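Local coordinates for putative iron-uptake ABC transport system,periplasmic iron-binding protein (Campylobacter jejuni, PDB 3E13) that binds ferric iron in the periplasm and probably delivers it to an ABC transporter for uptake into the cell, at residues L89-K92 and D93-F97; N246-A249 and A250-M254. All blocks are in the same frame, centred on the assembly; numbering follows the deposited sequence.

Interaction 1: residues L89-K92 and D93-F97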
ATOM      1  N   LEU A  89       1.811  -2.436 -14.283  1.00 10.24           N
ATOM      2  CA  LEU A  89       0.987  -2.368 -13.069  1.00  9.66           C
ATOM      3  C   LEU A  89      -0.006  -3.528 -13.010  1.00  9.27           C
ATOM      4  O   LEU A  89      -1.012  -3.471 -12.284  1.00  9.31           O
ATOM      5  CB  LEU A  89       0.248  -1.033 -12.976  1.00  9.50           C
ATOM      6  CG  LEU A  89       1.250   0.096 -12.745  1.00 10.91           C
ATOM      7  CD1 LEU A  89       0.634   1.456 -12.924  1.00 14.00           C
ATOM      8  CD2 LEU A  89       1.836   0.090 -11.319  1.00 13.66           C
ATOM      9  N   ARG A  90       0.245  -4.553 -13.805  1.00 10.63           N
ATOM     10  CA  ARG A  90      -0.580  -5.770 -13.753  1.00  9.62           C
ATOM     11  C   ARG A  90       0.298  -6.982 -14.041  1.00  8.73           C
ATOM     12  O   ARG A  90       1.370  -6.855 -14.623  1.00  9.11           O
ATOM     13  CB  ARG A  90      -1.789  -5.666 -14.684  1.00  9.68           C
ATOM     14  CG  ARG A  90      -1.482  -5.327 -16.178  1.00 11.17           C
ATOM     15  CD  ARG A  90      -2.768  -5.313 -17.006  1.00 10.18           C
ATOM     16  NE  ARG A  90      -2.638  -4.430 -18.155  1.00 12.47           N
ATOM     17  CZ  ARG A  90      -2.080  -4.795 -19.290  1.00 13.30           C
ATOM     18  NH1 ARG A  90      -1.603  -6.012 -19.452  1.00 11.91           N
ATOM     19  NH2 ARG A  90      -2.013  -3.907 -20.319  1.00 14.21           N
ATOM     20  N   ASP A  91      -0.143  -8.174 -13.616  1.00 10.08           N
ATOM     21  CA  ASP A  91       0.615  -9.405 -13.790  1.00 10.24           C
ATOM     22  C   ASP A  91       0.729  -9.779 -15.258  1.00 10.40           C
ATOM     23  O   ASP A  91      -0.264  -9.785 -15.973  1.00 11.06           O
ATOM     24  CB  ASP A  91      -0.189 -10.505 -13.092  1.00  9.93           C
ATOM     25  CG  ASP A  91       0.489 -11.879 -13.084  1.00 10.74           C
ATOM     26  OD1 ASP A  91       1.728 -11.976 -13.207  1.00 13.32           O
ATOM     27  OD2 ASP A  91      -0.189 -12.912 -12.883  1.00 11.11           O
ATOM     28  N   LYS A  92       1.938 -10.151 -15.698  1.00 12.33           N
ATOM     29  CA  LYS A  92       2.106 -10.666 -17.033  1.00 14.04           C
ATOM     30  C   LYS A  92       1.229 -11.894 -17.249  1.00 14.10           C
ATOM     31  O   LYS A  92       0.715 -12.104 -18.341  1.00 14.33           O
ATOM     32  CB  LYS A  92       3.582 -10.955 -17.302  1.00 15.74           C
ATOM     33  CG  LYS A  92       4.146 -12.090 -16.525  1.00 20.47           C
ATOM     34  CD  LYS A  92       5.578 -12.463 -16.964  1.00 25.65           C
ATOM     35  CE  LYS A  92       5.962 -13.829 -16.384  1.00 29.52           C
ATOM     36  NZ  LYS A  92       7.268 -14.304 -16.939  1.00 35.27           N
ATOM     37  N   ASP A  93       1.025 -12.668 -16.185  1.00 13.52           N
ATOM     38  CA  ASP A  93       0.216 -13.884 -16.232  1.00 14.14           C
ATOM     39  C   ASP A  93      -1.274 -13.661 -15.893  1.00 13.37           C
ATOM     40  O   ASP A  93      -2.046 -14.643 -15.784  1.00 13.29           O
ATOM     41  CB  ASP A  93       0.804 -14.942 -15.291  1.00 14.38           C
ATOM     42  CG  ASP A  93       2.225 -15.311 -15.632  1.00 17.60           C
ATOM     43  OD1 ASP A  93       2.541 -15.464 -16.845  1.00 18.46           O
ATOM     44  OD2 ASP A  93       3.112 -15.428 -14.759  1.00 19.49           O
ATOM     45  N   LYS A  94      -1.671 -12.382 -15.769  1.00 11.85           N
ATOM     46  CA  LYS A  94      -3.064 -11.960 -15.682  1.00 11.66           C
ATOM     47  C   LYS A  94      -3.786 -12.414 -14.405  1.00 10.67           C
ATOM     48  O   LYS A  94      -4.997 -12.496 -14.393  1.00  9.79           O
ATOM     49  CB  LYS A  94      -3.853 -12.423 -16.901  1.00 12.25           C
ATOM     50  CG  LYS A  94      -3.284 -11.930 -18.229  1.00 16.17           C
ATOM     51  CD  LYS A  94      -4.192 -12.374 -19.345  1.00 21.34           C
ATOM     52  CE  LYS A  94      -3.493 -12.499 -20.683  1.00 25.78           C
ATOM     53  NZ  LYS A  94      -4.455 -13.232 -21.586  1.00 27.46           N
ATOM     54  N   GLU A  95      -3.047 -12.603 -13.326  1.00 10.43           N
ATOM     55  CA  GLU A  95      -3.664 -13.038 -12.071  1.00 10.09           C
ATOM     56  C   GLU A  95      -3.852 -11.922 -11.057  1.00  9.81           C
ATOM     57  O   GLU A  95      -4.564 -12.134 -10.087  1.00 10.07           O
ATOM     58  CB  GLU A  95      -2.922 -14.243 -11.444  1.00 10.50           C
ATOM     59  CG  GLU A  95      -2.922 -15.425 -12.387  1.00 10.13           C
ATOM     60  CD  GLU A  95      -2.482 -16.734 -11.747  1.00 14.53           C
ATOM     61  OE1 GLU A  95      -2.327 -17.721 -12.514  1.00 15.14           O
ATOM     62  OE2 GLU A  95      -2.365 -16.781 -10.504  1.00 14.49           O
ATOM     63  N   TRP A  96      -3.239 -10.754 -11.250  1.00  9.38           N
ATOM     64  CA  TRP A  96      -3.410  -9.642 -10.314  1.00  7.69           C
ATOM     65  C   TRP A  96      -3.312  -8.345 -11.095  1.00  7.05           C
ATOM     66  O   TRP A  96      -2.659  -8.312 -12.106  1.00  7.47           O
ATOM     67  CB  TRP A  96      -2.425  -9.644  -9.137  1.00  9.21           C
ATOM     68  CG  TRP A  96      -0.996  -9.652  -9.493  1.00  6.89           C
ATOM     69  CD1 TRP A  96      -0.187 -10.728  -9.489  1.00 10.87           C
ATOM     70  CD2 TRP A  96      -0.190  -8.538  -9.929  1.00 11.38           C
ATOM     71  NE1 TRP A  96       1.077 -10.376  -9.898  1.00 12.66           N
ATOM     72  CE2 TRP A  96       1.102  -9.036 -10.186  1.00 10.73           C
ATOM     73  CE3 TRP A  96      -0.426  -7.175 -10.111  1.00 12.33           C
ATOM     74  CZ2 TRP A  96       2.139  -8.229 -10.642  1.00 12.01           C
ATOM     75  CZ3 TRP A  96       0.603  -6.372 -10.559  1.00 11.87           C
ATOM     76  CH2 TRP A  96       1.864  -6.896 -10.815  1.00  9.94           C
ATOM     77  N   PHE A  97      -3.968  -7.320 -10.573  1.00  7.43           N
ATOM     78  CA  PHE A  97      -4.166  -6.040 -11.331  1.00  7.24           C
ATOM     79  C   PHE A  97      -4.193  -4.885 -10.333  1.00  8.17           C
ATOM     80  O   PHE A  97      -4.902  -4.950  -9.317  1.00  8.56           O
ATOM     81  CB  PHE A  97      -5.495  -6.069 -12.037  1.00  7.58           C
ATOM     82  CG  PHE A  97      -5.599  -7.174 -13.037  1.00  7.48           C
ATOM     83  CD1 PHE A  97      -6.054  -8.425 -12.616  1.00  8.03           C
ATOM     84  CD2 PHE A  97      -5.277  -6.980 -14.366  1.00  7.72           C
ATOM     85  CE1 PHE A  97      -6.107  -9.510 -13.515  1.00 11.87           C
ATOM     86  CE2 PHE A  97      -5.413  -8.063 -15.284  1.00  8.81           C
ATOM     87  CZ  PHE A  97      -5.790  -9.323 -14.827  1.00 10.29           C
TER
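R90 and F97 face each other as a single backbone bridge, and the chain between them reverses through a type I beta turn from D91 to K94. At the neck, D91 N gives an almost straight hydrogen bond (174°) to W96 O, while K94 N closes the turn on D91 O at 3.0 Å.

With CG anti to the backbone N (chi1 -176°), the carboxylate of D91 reaches across the turn: OD2 takes E95 N on its anti lone pair at 2.9 Å, and OD1 is met by D93 N from above the carboxylate plane at 3.1 Å. K68 forms salt bridges with both D91 OD1 and D93 OD2, probably easing the closeness of these two acidic groups. The indole of W96 lies flat against D91, its plane 10° from that of the carboxylate. D91 CB sits 3.4 Å from the centroid of the five-membered ring in a CH-pi contact, and R90 C lies over the same face toward the rim. R90 CB leans on F97 CD2 at 3.7 Å, whereas the guanidinium of R90 turns away, with NE bonded to I85 O.

D91 thus starts an Asx motif within a hairpin-like reversal that leads into strand 97-109.

Interaction 2: residues N246-A249 and A250-M254; sequences NQDA and AKKFM
Backbone hydrogen bonds between N246-A249 and A250-M254 form the first turns of helix 247-257. A250 N, K251 N, K252 N and F253 N bond in succession to the carbonyl oxygens of N246, Q247, D248 and A249, a regular i to i+4 series. N246 occupies the N-cap position, but its side chain makes no capping bond; the amide leads away from A250-M254, and ND2 bonds to D54 OD2.

The charged contact joins D248 and K252, one turn apart on the helix. K252 NZ stands 2.9 Å from D248 OD1, which it meets on the syn side, 24° out of the carboxylate plane; its bond to OD2, at 3.1 Å, is weak. A bend at the end of the lysine chain (chi4 43°) turns the ammonium toward the carboxylate.

Van der Waals contacts join residues three and four apart. K251 CG rests 3.2 Å from Q247 O, and A250 CB lies 3.5 Å from the same oxygen. Inward, A249 packs on L4, A250 on M240 and I55, and the F253 ring meets F22 edge-to-face. The result is an amphipathic helix N-terminus, with an i to i+4 salt bridge on its exposed side and small and aromatic residues against the sheet.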
ATOM      1  N   ASN A 246     -18.469 -17.413  -8.661  1.00 15.23           N
ATOM      2  CA  ASN A 246     -19.222 -16.293  -9.229  1.00 14.16           C
ATOM      3  C   ASN A 246     -18.271 -15.504 -10.134  1.00 13.09           C
ATOM      4  O   ASN A 246     -18.057 -14.333  -9.905  1.00 13.29           O
ATOM      5  CB  ASN A 246     -19.767 -15.423  -8.107  1.00 14.00           C
ATOM      6  CG  ASN A 246     -20.637 -16.213  -7.106  1.00 16.60           C
ATOM      7  OD1 ASN A 246     -21.634 -16.829  -7.502  1.00 18.76           O
ATOM      8  ND2 ASN A 246     -20.276 -16.174  -5.840  1.00 14.89           N
ATOM      9  N   GLN A 247     -17.683 -16.164 -11.131  1.00 13.65           N
ATOM     10  CA  GLN A 247     -16.612 -15.587 -11.919  1.00 13.11           C
ATOM     11  C   GLN A 247     -17.042 -14.402 -12.762  1.00 13.55           C
ATOM     12  O   GLN A 247     -16.255 -13.455 -12.935  1.00 13.42           O
ATOM     13  CB  GLN A 247     -15.903 -16.645 -12.770  1.00 13.28           C
ATOM     14  CG  GLN A 247     -15.267 -17.694 -11.871  1.00 15.14           C
ATOM     15  CD  GLN A 247     -14.232 -18.516 -12.559  1.00 22.16           C
ATOM     16  OE1 GLN A 247     -14.028 -18.394 -13.773  1.00 28.15           O
ATOM     17  NE2 GLN A 247     -13.609 -19.401 -11.810  1.00 26.10           N
ATOM     18  N   ASP A 248     -18.276 -14.433 -13.267  1.00 14.27           N
ATOM     19  CA  ASP A 248     -18.776 -13.283 -14.058  1.00 14.78           C
ATOM     20  C   ASP A 248     -18.858 -12.016 -13.169  1.00 14.09           C
ATOM     21  O   ASP A 248     -18.439 -10.911 -13.548  1.00 12.97           O
ATOM     22  CB  ASP A 248     -20.132 -13.618 -14.675  1.00 16.04           C
ATOM     23  CG  ASP A 248     -20.641 -12.501 -15.576  1.00 17.72           C
ATOM     24  OD1 ASP A 248     -21.653 -11.894 -15.239  1.00 22.68           O
ATOM     25  OD2 ASP A 248     -20.023 -12.154 -16.605  1.00 24.78           O
ATOM     26  N   ALA A 249     -19.410 -12.165 -11.979  1.00 12.90           N
ATOM     27  CA  ALA A 249     -19.516 -11.068 -11.045  1.00 11.93           C
ATOM     28  C   ALA A 249     -18.116 -10.582 -10.641  1.00 11.06           C
ATOM     29  O   ALA A 249     -17.885  -9.403 -10.486  1.00 10.58           O
ATOM     30  CB  ALA A 249     -20.294 -11.521  -9.817  1.00 12.71           C
ATOM     31  N   ALA A 250     -17.168 -11.495 -10.476  1.00 11.52           N
ATOM     32  CA  ALA A 250     -15.841 -11.150 -10.065  1.00 10.48           C
ATOM     33  C   ALA A 250     -15.168 -10.256 -11.123  1.00 10.36           C
ATOM     34  O   ALA A 250     -14.609  -9.228 -10.788  1.00 10.03           O
ATOM     35  CB  ALA A 250     -15.027 -12.395  -9.806  1.00 11.91           C
ATOM     36  N   LYS A 251     -15.301 -10.646 -12.370  1.00 10.60           N
ATOM     37  CA  LYS A 251     -14.718  -9.927 -13.492  1.00 11.00           C
ATOM     38  C   LYS A 251     -15.383  -8.572 -13.619  1.00 12.01           C
ATOM     39  O   LYS A 251     -14.693  -7.559 -13.854  1.00 11.56           O
ATOM     40  CB  LYS A 251     -14.773 -10.766 -14.779  1.00 11.88           C
ATOM     41  CG  LYS A 251     -13.943 -12.016 -14.692  1.00 16.22           C
ATOM     42  CD  LYS A 251     -13.999 -12.894 -15.906  1.00 18.40           C
ATOM     43  CE  LYS A 251     -13.437 -14.267 -15.595  1.00 19.26           C
ATOM     44  NZ  LYS A 251     -13.684 -15.215 -16.791  1.00 20.91           N
ATOM     45  N   LYS A 252     -16.700  -8.520 -13.420  1.00 10.55           N
ATOM     46  CA  LYS A 252     -17.446  -7.265 -13.458  1.00 11.36           C
ATOM     47  C   LYS A 252     -16.952  -6.307 -12.378  1.00 10.59           C
ATOM     48  O   LYS A 252     -16.767  -5.097 -12.619  1.00 11.12           O
ATOM     49  CB  LYS A 252     -18.943  -7.535 -13.287  1.00 12.20           C
ATOM     50  CG  LYS A 252     -19.631  -7.989 -14.556  1.00 17.59           C
ATOM     51  CD  LYS A 252     -21.159  -8.144 -14.298  1.00 20.35           C
ATOM     52  CE  LYS A 252     -21.924  -8.319 -15.611  1.00 25.54           C
ATOM     53  NZ  LYS A 252     -21.159  -9.296 -16.530  1.00 29.74           N
ATOM     54  N   PHE A 253     -16.712  -6.854 -11.204  1.00 10.10           N
ATOM     55  CA  PHE A 253     -16.231  -6.058 -10.092  1.00  9.48           C
ATOM     56  C   PHE A 253     -14.831  -5.506 -10.360  1.00  9.27           C
ATOM     57  O   PHE A 253     -14.562  -4.337 -10.045  1.00  9.37           O
ATOM     58  CB  PHE A 253     -16.257  -6.843  -8.741  1.00  9.70           C
ATOM     59  CG  PHE A 253     -15.962  -5.988  -7.593  1.00 10.32           C
ATOM     60  CD1 PHE A 253     -16.938  -5.204  -7.010  1.00  9.09           C
ATOM     61  CD2 PHE A 253     -14.668  -5.901  -7.102  1.00 11.65           C
ATOM     62  CE1 PHE A 253     -16.632  -4.334  -5.948  1.00 10.60           C
ATOM     63  CE2 PHE A 253     -14.365  -5.057  -6.048  1.00 11.61           C
ATOM     64  CZ  PHE A 253     -15.344  -4.282  -5.485  1.00  9.36           C
ATOM     65  N   MET A 254     -13.941  -6.347 -10.895  1.00  9.32           N
ATOM     66  CA  MET A 254     -12.569  -5.954 -11.192  1.00  9.38           C
ATOM     67  C   MET A 254     -12.614  -4.771 -12.211  1.00  9.76           C
ATOM     68  O   MET A 254     -11.944  -3.749 -12.000  1.00  8.28           O
ATOM     69  CB  MET A 254     -11.807  -7.166 -11.719  1.00  9.28           C
ATOM     70  CG  MET A 254     -11.529  -8.190 -10.635  1.00 11.13           C
ATOM     71  SD  MET A 254     -10.967  -9.749 -11.271  1.00 11.61           S
ATOM     72  CE  MET A 254      -9.276  -9.377 -11.649  1.00 10.49           C
TER

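Overall arrangement
Along the chain, interaction 1 comes first: it closes the tight reversal that follows helix 79-84 and leads into strand 97-109, one of the long strands of the mixed sheet. Interaction 2 opens some 150 residues later, in the helix that follows strand 233-241. The two are in series, neither nesting nor crossing, yet their centres lie only 16 Å apart and they touch where F97 CD1 packs on M254 CE at 3.5 Å. Both also meet strand 233-241, which pairs with strand 97-109 and takes side chains from 89-97 and 246-254. Helix 61-69 packs against interaction 1, while strands 3-8 and 55-58 pack against interaction 2.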